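Local coordinates for enoyl-[acyl-carrier-protein] reductase [FMN] (Thermotoga maritima, PDB 5GVJ) that probably reduces the enoyl-acyl-carrier-protein double bond with NADH, using FMN as cofactor, in bacterial fatty acid synthesis, at residues F196-E201 with D285-V290. The protein carries 1 engineered substitution. Residues are numbered along the deposited sequence; the frame is centred on the assembly and turned at random.
Sequences FVASVE and DEIKPV
Glu201 and Val290 meet through a carboxylate and a backbone N-H: Val290 N donates to Glu201 OE1 at 2.9 Å and nearly straight (168°), reaching the syn side of the oxygen from well out of the carboxylate plane. The glutamate chain bends at chi2 (79°), curling its carboxylate back over the start of helix 290-309, where Pro289 is the N-cap residue; there it probably also interacts favourably with the helix dipole. Next to this bond a single beta bridge pairs Ser199 with Lys288. Val200 N donates a hydrogen bond to Lys288 O (2.9 Å), and Ser199 CA adds a CA-H...O contact of 3.1 Å to the same oxygen. The tight, buried side is built on Val290, whose CG2 lies 3.4 Å from Glu201 OE1, 3.7 Å from Ser199 OG and near the plane of the Phe196 ring, at its edge. Ser199 OG, placed between its backbone N and carbonyl carbon (chi1 72°), reaches back across the inverse gamma turn centred on Ala198 to donate to Phe196 O, at the end of helix 193-197. On the solvent side the exposed Val200 and Pro289 touch, CG2 to CD at 4.0 Å, while the partly exposed Ile287 reaches in to the buried Ala198, CD1 to CB at 3.6 Å. Lys288 NZ forms a salt bridge with Asp296 of helix 290-309. Arg195 adds a further tie, hydrogen-bonding both Ala198 O and Glu286 O. The contact thus joins the end of helix 193-197, which begins with the FMN-binding Gly193 and Thr194 after strand 189-191 of the TIM-barrel-type sheet, to the start of the long C-terminal helix 290-309, with helix 28-36 against Phe196 and Val290 and helix 206-214 against Ala198 and Ile287.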
# COMPACT_ATOMS: atom_id res chain seq x y z
N PHE A 196 13.19 -1.94 12.37
CA PHE A 196 14.12 -1.66 13.46
C PHE A 196 13.91 -2.56 14.68
O PHE A 196 14.85 -2.74 15.46
CB PHE A 196 14.06 -0.18 13.86
CG PHE A 196 14.76 0.73 12.89
CD1 PHE A 196 16.14 0.72 12.79
CD2 PHE A 196 14.04 1.57 12.04
CE1 PHE A 196 16.81 1.55 11.88
CE2 PHE A 196 14.69 2.40 11.12
CZ PHE A 196 16.07 2.39 11.04
N VAL A 197 12.71 -3.10 14.89
CA VAL A 197 12.55 -4.17 15.87
C VAL A 197 13.43 -5.36 15.50
O VAL A 197 14.01 -6.02 16.37
CB VAL A 197 11.07 -4.60 15.98
CG1 VAL A 197 10.96 -5.92 16.74
CG2 VAL A 197 10.25 -3.51 16.66
N ALA A 198 13.54 -5.64 14.20
CA ALA A 198 14.40 -6.72 13.70
C ALA A 198 15.85 -6.24 13.53
O ALA A 198 16.45 -6.34 12.47
CB ALA A 198 13.86 -7.26 12.39
N SER A 199 16.43 -5.74 14.63
CA SER A 199 17.80 -5.25 14.57
C SER A 199 18.61 -5.81 15.74
O SER A 199 18.06 -6.26 16.75
CB SER A 199 17.86 -3.72 14.62
OG SER A 199 17.52 -3.26 15.92
N VAL A 200 19.94 -5.75 15.59
CA VAL A 200 20.81 -6.28 16.64
C VAL A 200 20.60 -5.51 17.94
O VAL A 200 20.56 -6.10 19.03
CB VAL A 200 22.29 -6.24 16.20
CG1 VAL A 200 23.21 -6.71 17.33
CG2 VAL A 200 22.51 -7.11 14.98
N GLU A 201 20.41 -4.19 17.84
CA GLU A 201 20.28 -3.35 19.02
C GLU A 201 18.87 -3.34 19.59
O GLU A 201 18.65 -2.73 20.65
CB GLU A 201 20.72 -1.91 18.69
CG GLU A 201 22.22 -1.77 18.38
CD GLU A 201 22.61 -2.21 16.97
OE1 GLU A 201 21.70 -2.51 16.16
OE2 GLU A 201 23.83 -2.25 16.67
N ASP A 285 14.61 -10.56 5.98
CA ASP A 285 15.15 -11.91 5.97
C ASP A 285 16.34 -12.09 6.89
O ASP A 285 16.91 -13.19 6.93
CB ASP A 285 15.55 -12.31 4.55
CG ASP A 285 14.37 -12.31 3.63
OD1 ASP A 285 13.37 -12.99 3.95
OD2 ASP A 285 14.42 -11.58 2.62
N GLU A 286 16.73 -11.06 7.63
CA GLU A 286 17.81 -11.24 8.59
C GLU A 286 17.83 -10.06 9.54
O GLU A 286 17.33 -8.97 9.23
CB GLU A 286 19.17 -11.39 7.90
CG GLU A 286 19.57 -10.25 7.01
CD GLU A 286 20.97 -10.41 6.46
OE1 GLU A 286 21.90 -10.64 7.27
OE2 GLU A 286 21.15 -10.33 5.23
N ILE A 287 18.38 -10.31 10.72
CA ILE A 287 18.54 -9.27 11.74
C ILE A 287 19.82 -8.50 11.44
O ILE A 287 20.90 -9.09 11.34
CB ILE A 287 18.57 -9.89 13.15
CG1 ILE A 287 17.33 -10.75 13.38
CG2 ILE A 287 18.71 -8.81 14.20
CD1 ILE A 287 16.01 -10.02 13.19
N LYS A 288 19.70 -7.19 11.28
CA LYS A 288 20.84 -6.37 10.93
C LYS A 288 21.17 -5.37 12.04
O LYS A 288 20.28 -4.96 12.80
CB LYS A 288 20.62 -5.57 9.64
CG LYS A 288 20.42 -6.36 8.36
CD LYS A 288 20.18 -5.34 7.24
CE LYS A 288 19.75 -5.98 5.94
NZ LYS A 288 19.57 -4.92 4.90
N PRO A 289 22.42 -4.94 12.13
CA PRO A 289 22.73 -3.77 12.95
C PRO A 289 21.96 -2.56 12.45
O PRO A 289 21.74 -2.39 11.25
CB PRO A 289 24.23 -3.58 12.76
CG PRO A 289 24.73 -4.93 12.35
CD PRO A 289 23.63 -5.49 11.50
N VAL A 290 21.57 -1.70 13.40
CA VAL A 290 20.91 -0.44 13.08
C VAL A 290 21.72 0.36 12.07
O VAL A 290 21.18 0.90 11.11
CB VAL A 290 20.64 0.35 14.38
CG1 VAL A 290 20.41 1.84 14.09
CG2 VAL A 290 19.44 -0.25 15.10